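Local atomic coordinates of DNAation factor-related protein 4 (Drosophila melanogaster, PDB entry 5XPC), a protein that probably serves as a DNA-cleaving nuclease of apoptosis, its CIDE domain, the piece described here, being of a kind that forms higher-order assemblies important for DNA fragmentation. Residues E45-A51 against L71-P77; T20-G24 against S39-L43; A7-Y12 against G24-N28. One frame throughout, in Å; residues are numbered along the deposited sequence.

Contact 1 of 3, residues E45-A51 against L71-P77; sequences EPHLYLA and LFIVSGP
His47 and Tyr49 pair with Ser75 and Ile73 across two antiparallel strands, 47-50 and 71-75, whose axes come within 4.4 Å and whose directions differ by 140°, a strong twist. Both are hydrogen-bonded pairs, and Ile73 N reaches Tyr49 O at 2.7 Å; Ala51 N, bonding to Leu71 O, carries the pairing past the end of strand 47-50.

On the face of His47 and Ser75, the Tyr49 ring runs along the neighbouring strand. Its CG lies anti to the carbonyl carbon (chi1 -55°), which carries the ring past Ile73 O, at its edge, and beyond Ser75 CB to Gly76. There Tyr49 OH donates to Gly76 O at 2.7 Å, in the carbonyl plane, while Ala79 N bonds to the same hydroxyl. Further out, the extended chain of Glu45 crosses the ring of Pro77, its CD 3.4 Å from Pro77 CG.

The other face is apolar: Leu48 CD2 rests 3.9 Å from Val74 CB, and helix 30-40 covers it through Leu33 and Ile34. At the end of the pair, where the side chains diverge, Leu50 lies alongside Phe72, with its CD2 3.7 Å from Phe72 CE1, and Ala51 CB packs between Leu71 and Ile73, 3.6 Å from Leu71 CD2. A twisted antiparallel pair with one face turned to the helix is characteristic of the ubiquitin-like beta-grasp roll, to which CIDE-N domains belong.

Contact 2 of 3, residues T20-G24 against S39-L43; sequences TRKYG and SKFPL
Tyr23 carries Lys40 over one ring face and Phe41 at its edge, while the guanidinium of Arg21 has Phe41 over one face and polar partners in its plane. The setting is the end of the helix of a ubiquitin-like roll, where helix 30-40 gives way to a loop that packs against strand 22-27.

Lys40 CG stands 3.8 Å from the centroid of the Tyr23 ring, only 6° off its normal, a CH-pi contact. The bend at chi2 keeps CD on this face, and the extended chi3 carries CE on over the ring, 3.6 Å from Tyr23 CE2; the ammonium is distant enough to give at most a weak cation-pi attraction. Phe41 meets the same tyrosine obliquely, with Phe41 CE2 3.7 Å from Tyr23 CD1.

Arg21 slides past Phe41 in the opposite direction, the guanidinium and ring planes 37° apart. Its bend at chi3 (-65°) brings NH1 and NH2 end-on to one atom, the carbonyl of the last helical residue: NH1 lies 2.8 Å and NH2 3.1 Å from Lys40 O, both reaching it from the same face of the carbonyl plane. A positive charge at this helix end probably suits the helix dipole. Arg21 NH1 also donates to Tyr23 OH at 2.8 Å, so two in-plane acceptors fix the group's rotation. Replacement by a leucine would probably leave Lys40 O without both these donors and Tyr23 OH without the guanidinium that links it to the helix end.

Beyond the chain, Tyr23 packs on Glu56 and Arg21 on Asp78 of the third subunit. Arg21 O, which also takes a bond from Thr15 OG1, sits at the edge of the Phe41 ring, 3.3 Å from Phe41 CZ.

Contact 3 of 3, residues A7-Y12 against G24-N28; sequences APMRGY and GIGAN
Arg10 and Ala27, and likewise Tyr12 and Ile25, form two of the antiparallel hydrogen-bonded pairs that join strands 10-15 and 22-27. All four backbone bonds are of normal length, that from Arg10 N to Ala27 O measuring 2.9 Å, although this donor stands 41° out of the carbonyl plane. Between them Gly11 and Gly26 face each other as a non-hydrogen-bonded pair with CA atoms 4.5 Å apart, and Gly26 CA makes a CA-H...O contact with Arg10 O.

The polar side-chain links gather round the Tyr12 hydroxyl. A water 2.6 Å from Tyr12 OH, in the plane of the ring, donates to Ala27 O and so ties the ring to the opposite strand. Arg10 NH1 donates to the same hydroxyl, which lies 29° out of the guanidinium plane, while Arg10 NH2 is held by Leu66 O.

Van der Waals contacts join the residues before strand 10-15 to Asn28. The bend of Met9 at chi2 (-71°) swings its sulfur across to the backbone, with SD 3.6 Å from Asn28 N, and its CE meets the amide of Asn28, 3.8 Å from ND2. Asn28 CB in turn presses against two carbonyls, Ala7 O at 3.3 Å and Pro8 O at 3.4 Å.

One face of the hairpin packs against two helices: Tyr12 and Ile25 pack on Leu33 of helix 30-40, Tyr12 also on Leu63 of helix 60-65. At its outer side strand 22-27 is joined through Gly24 by a parallel strand of the third subunit, so the sheet runs on between copies; inward, strand 10-15 lies next to strand 71-75.

In the fold
From the N terminus, contact 3 comes first, closing the loop between strands 10-15 and 22-27 into a hairpin. Contact 2 opens on the same strand, sharing Gly24, and closes the loop that holds helix 30-40 by fastening the helix end to the hairpin. Contact 1 follows in series, closing the longer excursion through strand 56-57 and helix 60-65. None encloses another, though contacts 2 and 3 overlap in sequence. Contact 1 touches both others: its Val74 packs on Phe41 of contact 2, and its Phe72 on Tyr12 of contact 3. Strands 10-15 and 71-75, parallel neighbours, thus join the hairpin to the antiparallel pair 47-50 and 71-75 in one sheet, packed against helix 30-40.

Contact 1 of 3, residues E45-A51 against L71-P77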
# COMPACT_ATOMS: atom_id res chain seq x y z
N GLU B 45 11.95 -23.93 -18.69
CA GLU B 45 11.82 -22.48 -18.82
C GLU B 45 11.49 -21.91 -17.44
O GLU B 45 10.34 -21.53 -17.17
CB GLU B 45 10.76 -22.12 -19.87
CG GLU B 45 10.41 -20.64 -19.89
CD GLU B 45 9.50 -20.22 -21.02
OE1 GLU B 45 9.17 -21.06 -21.90
OE2 GLU B 45 9.07 -19.04 -20.99
N PRO B 46 12.47 -21.84 -16.55
CA PRO B 46 12.16 -21.43 -15.17
C PRO B 46 11.83 -19.95 -15.06
O PRO B 46 12.46 -19.11 -15.70
CB PRO B 46 13.45 -21.77 -14.40
CG PRO B 46 14.52 -21.73 -15.44
CD PRO B 46 13.86 -22.28 -16.69
N HIS B 47 10.83 -19.65 -14.24
CA HIS B 47 10.51 -18.29 -13.82
C HIS B 47 10.28 -18.30 -12.32
O HIS B 47 9.98 -19.35 -11.74
CB HIS B 47 9.25 -17.76 -14.52
CG HIS B 47 9.44 -17.52 -15.98
ND1 HIS B 47 9.16 -18.49 -16.93
CD2 HIS B 47 9.88 -16.44 -16.66
CE1 HIS B 47 9.41 -18.01 -18.13
NE2 HIS B 47 9.85 -16.77 -18.00
N LEU B 48 10.40 -17.13 -11.71
CA LEU B 48 10.21 -16.97 -10.27
C LEU B 48 8.88 -16.27 -10.00
O LEU B 48 8.52 -15.31 -10.69
CB LEU B 48 11.35 -16.17 -9.64
CG LEU B 48 12.73 -16.82 -9.69
CD1 LEU B 48 13.75 -15.85 -9.11
CD2 LEU B 48 12.75 -18.14 -8.93
N TYR B 49 8.16 -16.77 -9.00
CA TYR B 49 6.87 -16.23 -8.61
C TYR B 49 6.87 -16.04 -7.10
O TYR B 49 7.43 -16.86 -6.38
CB TYR B 49 5.73 -17.17 -8.98
CG TYR B 49 5.69 -17.54 -10.45
CD1 TYR B 49 6.53 -18.53 -10.96
CD2 TYR B 49 4.81 -16.91 -11.32
CE1 TYR B 49 6.49 -18.89 -12.32
CE2 TYR B 49 4.75 -17.26 -12.68
CZ TYR B 49 5.60 -18.24 -13.17
OH TYR B 49 5.55 -18.60 -14.52
N LEU B 50 6.21 -14.98 -6.63
CA LEU B 50 6.07 -14.78 -5.19
C LEU B 50 5.25 -15.91 -4.59
O LEU B 50 4.15 -16.21 -5.07
CB LEU B 50 5.40 -13.44 -4.91
CG LEU B 50 6.18 -12.18 -5.28
CD1 LEU B 50 5.35 -10.96 -4.94
CD2 LEU B 50 7.50 -12.15 -4.51
N ALA B 51 5.76 -16.53 -3.52
CA ALA B 51 4.97 -17.55 -2.83
C ALA B 51 3.74 -16.95 -2.16
O ALA B 51 2.73 -17.64 -1.98
CB ALA B 51 5.83 -18.29 -1.79
N LEU B 71 10.48 -15.13 -0.26
CA LEU B 71 10.33 -16.51 -0.71
C LEU B 71 9.69 -16.56 -2.10
O LEU B 71 8.63 -15.98 -2.32
CB LEU B 71 9.46 -17.30 0.27
CG LEU B 71 9.08 -18.71 -0.21
CD1 LEU B 71 10.33 -19.57 -0.44
CD2 LEU B 71 8.13 -19.40 0.77
N PHE B 72 10.34 -17.29 -3.01
CA PHE B 72 9.88 -17.48 -4.38
C PHE B 72 9.57 -18.95 -4.64
O PHE B 72 10.22 -19.84 -4.09
CB PHE B 72 10.92 -17.00 -5.41
CG PHE B 72 11.35 -15.57 -5.22
CD1 PHE B 72 10.52 -14.54 -5.60
CD2 PHE B 72 12.58 -15.27 -4.66
CE1 PHE B 72 10.91 -13.20 -5.41
CE2 PHE B 72 12.97 -13.95 -4.47
CZ PHE B 72 12.13 -12.92 -4.85
N ILE B 73 8.56 -19.18 -5.49
CA ILE B 73 8.34 -20.47 -6.14
C ILE B 73 8.98 -20.41 -7.52
O ILE B 73 8.70 -19.48 -8.30
CB ILE B 73 6.84 -20.79 -6.27
CG1 ILE B 73 6.13 -20.61 -4.93
CG2 ILE B 73 6.65 -22.20 -6.87
CD1 ILE B 73 6.63 -21.52 -3.86
N VAL B 74 9.84 -21.37 -7.84
CA VAL B 74 10.36 -21.50 -9.19
C VAL B 74 9.50 -22.51 -9.94
O VAL B 74 9.19 -23.59 -9.41
CB VAL B 74 11.85 -21.89 -9.21
CG1 VAL B 74 12.10 -23.23 -8.53
CG2 VAL B 74 12.38 -21.88 -10.66
N SER B 75 9.10 -22.16 -11.16
CA SER B 75 8.18 -22.99 -11.92
C SER B 75 8.34 -22.66 -13.40
O SER B 75 9.05 -21.72 -13.77
CB SER B 75 6.74 -22.76 -11.47
OG SER B 75 5.85 -23.61 -12.15
N GLY B 76 7.66 -23.43 -14.24
CA GLY B 76 7.61 -23.14 -15.65
C GLY B 76 6.86 -21.86 -15.96
O GLY B 76 6.58 -21.03 -15.09
N PRO B 77 6.54 -21.67 -17.24
CA PRO B 77 5.93 -20.41 -17.68
C PRO B 77 4.45 -20.33 -17.33
O PRO B 77 3.76 -21.34 -17.17
CB PRO B 77 6.10 -20.42 -19.20
CG PRO B 77 6.81 -21.65 -19.54
CD PRO B 77 6.89 -22.55 -18.35

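Contact 2 of 3, residues T20-G24 against S39-L43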
# COMPACT_ATOMS: atom_id res chain seq x y z
N THR B 20 9.05 -29.20 -1.84
CA THR B 20 9.74 -30.46 -1.58
C THR B 20 11.16 -30.24 -1.10
O THR B 20 11.65 -30.98 -0.24
CB THR B 20 9.78 -31.32 -2.85
OG1 THR B 20 10.58 -30.67 -3.84
CG2 THR B 20 8.38 -31.60 -3.39
N ARG B 21 11.85 -29.26 -1.68
CA ARG B 21 13.20 -28.87 -1.29
C ARG B 21 13.24 -27.36 -1.21
O ARG B 21 12.58 -26.66 -1.98
CB ARG B 21 14.25 -29.40 -2.28
CG ARG B 21 14.47 -30.91 -2.17
CD ARG B 21 15.36 -31.46 -3.27
NE ARG B 21 14.76 -31.34 -4.60
CZ ARG B 21 15.30 -30.66 -5.61
NH1 ARG B 21 16.47 -30.04 -5.44
NH2 ARG B 21 14.69 -30.61 -6.79
N LYS B 22 14.02 -26.85 -0.25
CA LYS B 22 14.02 -25.43 0.10
C LYS B 22 15.45 -24.94 0.16
O LYS B 22 16.27 -25.51 0.88
CB LYS B 22 13.32 -25.21 1.44
CG LYS B 22 11.94 -25.84 1.52
CD LYS B 22 11.27 -25.62 2.86
CE LYS B 22 9.99 -26.43 2.95
NZ LYS B 22 9.04 -25.89 3.96
N TYR B 23 15.76 -23.90 -0.60
CA TYR B 23 17.13 -23.40 -0.68
C TYR B 23 17.17 -21.91 -0.40
O TYR B 23 16.36 -21.15 -0.94
CB TYR B 23 17.75 -23.67 -2.04
CG TYR B 23 17.83 -25.13 -2.37
CD1 TYR B 23 16.86 -25.74 -3.15
CD2 TYR B 23 18.87 -25.91 -1.87
CE1 TYR B 23 16.93 -27.09 -3.45
CE2 TYR B 23 18.95 -27.25 -2.17
CZ TYR B 23 17.98 -27.84 -2.95
OH TYR B 23 18.06 -29.19 -3.24
N GLY B 24 18.12 -21.50 0.44
CA GLY B 24 18.52 -20.11 0.50
C GLY B 24 19.62 -19.92 -0.52
O GLY B 24 20.55 -20.73 -0.61
N SER B 39 19.67 -24.78 -11.26
CA SER B 39 20.62 -25.83 -10.89
C SER B 39 20.00 -26.79 -9.88
O SER B 39 20.24 -28.00 -9.93
CB SER B 39 21.90 -25.21 -10.33
OG SER B 39 22.65 -24.61 -11.37
N LYS B 40 19.18 -26.27 -8.97
CA LYS B 40 18.54 -27.07 -7.93
C LYS B 40 17.23 -27.71 -8.39
O LYS B 40 16.90 -28.82 -7.94
CB LYS B 40 18.29 -26.21 -6.69
CG LYS B 40 19.58 -25.75 -5.98
CD LYS B 40 20.40 -26.96 -5.54
CE LYS B 40 21.56 -26.59 -4.60
NZ LYS B 40 22.53 -25.68 -5.25
N PHE B 41 16.48 -27.04 -9.27
CA PHE B 41 15.20 -27.51 -9.81
C PHE B 41 15.29 -27.51 -11.33
O PHE B 41 15.01 -26.48 -11.97
CB PHE B 41 14.05 -26.62 -9.36
CG PHE B 41 13.94 -26.48 -7.86
CD1 PHE B 41 13.26 -27.43 -7.11
CD2 PHE B 41 14.50 -25.39 -7.22
CE1 PHE B 41 13.15 -27.31 -5.72
CE2 PHE B 41 14.39 -25.26 -5.83
CZ PHE B 41 13.72 -26.22 -5.09
N PRO B 42 15.66 -28.63 -11.94
CA PRO B 42 15.83 -28.66 -13.40
C PRO B 42 14.52 -28.46 -14.15
O PRO B 42 13.72 -29.38 -14.29
CB PRO B 42 16.42 -30.05 -13.65
CG PRO B 42 17.08 -30.41 -12.38
CD PRO B 42 16.22 -29.82 -11.29
N LEU B 43 14.32 -27.25 -14.68
CA LEU B 43 13.12 -26.87 -15.40
C LEU B 43 13.50 -26.29 -16.75
O LEU B 43 14.53 -25.62 -16.89
CB LEU B 43 12.32 -25.82 -14.61
CG LEU B 43 11.82 -26.23 -13.22
CD1 LEU B 43 11.38 -25.00 -12.42
CD2 LEU B 43 10.67 -27.20 -13.41

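Contact 3 of 3, residues A7-Y12 against G24-N28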
# COMPACT_ATOMS: atom_id res chain seq x y z
N ALA B 7 26.27 -4.83 -8.65
CA ALA B 7 25.15 -4.89 -7.73
C ALA B 7 25.46 -5.83 -6.56
O ALA B 7 26.14 -6.84 -6.74
CB ALA B 7 23.89 -5.36 -8.45
N PRO B 8 24.99 -5.51 -5.36
CA PRO B 8 25.34 -6.33 -4.20
C PRO B 8 24.60 -7.66 -4.20
O PRO B 8 23.49 -7.78 -4.72
CB PRO B 8 24.93 -5.46 -3.01
CG PRO B 8 23.79 -4.66 -3.54
CD PRO B 8 24.09 -4.40 -5.00
N MET B 9 25.26 -8.67 -3.62
CA MET B 9 24.59 -9.94 -3.34
C MET B 9 23.52 -9.74 -2.27
O MET B 9 23.74 -9.06 -1.27
CB MET B 9 25.60 -10.98 -2.84
CG MET B 9 26.55 -11.49 -3.88
SD MET B 9 25.68 -12.55 -5.06
CE MET B 9 26.99 -12.80 -6.26
N ARG B 10 22.36 -10.35 -2.50
CA ARG B 10 21.31 -10.42 -1.49
C ARG B 10 20.88 -11.87 -1.33
O ARG B 10 21.02 -12.68 -2.24
CB ARG B 10 20.11 -9.55 -1.85
CG ARG B 10 20.47 -8.10 -2.13
CD ARG B 10 19.29 -7.38 -2.74
NE ARG B 10 18.37 -6.94 -1.71
CZ ARG B 10 17.05 -6.89 -1.85
NH1 ARG B 10 16.47 -7.29 -2.98
NH2 ARG B 10 16.30 -6.45 -0.85
N GLY B 11 20.36 -12.18 -0.14
CA GLY B 11 19.85 -13.52 0.13
C GLY B 11 18.37 -13.63 -0.20
O GLY B 11 17.58 -12.74 0.13
N TYR B 12 18.00 -14.74 -0.84
CA TYR B 12 16.62 -15.03 -1.21
C TYR B 12 16.31 -16.49 -0.88
O TYR B 12 17.22 -17.31 -0.71
CB TYR B 12 16.36 -14.77 -2.71
CG TYR B 12 16.68 -13.36 -3.19
CD1 TYR B 12 17.84 -13.10 -3.90
CD2 TYR B 12 15.81 -12.30 -2.94
CE1 TYR B 12 18.13 -11.80 -4.36
CE2 TYR B 12 16.09 -11.01 -3.39
CZ TYR B 12 17.25 -10.77 -4.10
OH TYR B 12 17.52 -9.48 -4.54
N GLY B 24 18.12 -21.50 0.44
CA GLY B 24 18.52 -20.11 0.50
C GLY B 24 19.62 -19.92 -0.52
O GLY B 24 20.55 -20.73 -0.61
N ILE B 25 19.50 -18.86 -1.32
CA ILE B 25 20.38 -18.60 -2.46
C ILE B 25 20.78 -17.14 -2.45
O ILE B 25 19.93 -16.25 -2.35
CB ILE B 25 19.68 -18.94 -3.79
CG1 ILE B 25 19.31 -20.43 -3.85
CG2 ILE B 25 20.54 -18.53 -4.97
CD1 ILE B 25 18.51 -20.79 -5.11
N GLY B 26 22.08 -16.88 -2.61
CA GLY B 26 22.57 -15.52 -2.79
C GLY B 26 22.67 -15.16 -4.26
O GLY B 26 23.16 -15.94 -5.07
N ALA B 27 22.18 -13.97 -4.60
CA ALA B 27 22.25 -13.52 -5.98
C ALA B 27 22.27 -12.00 -6.05
O ALA B 27 21.74 -11.31 -5.17
CB ALA B 27 21.08 -14.07 -6.82
N ASN B 28 22.87 -11.48 -7.12
CA ASN B 28 22.93 -10.05 -7.36
C ASN B 28 22.13 -9.64 -8.59
O ASN B 28 22.22 -8.48 -9.01
CB ASN B 28 24.39 -9.59 -7.50
CG ASN B 28 25.11 -10.22 -8.68
OD1 ASN B 28 24.50 -10.90 -9.50
ND2 ASN B 28 26.41 -9.98 -8.78
O HOH W 1 19.88 -9.11 -5.63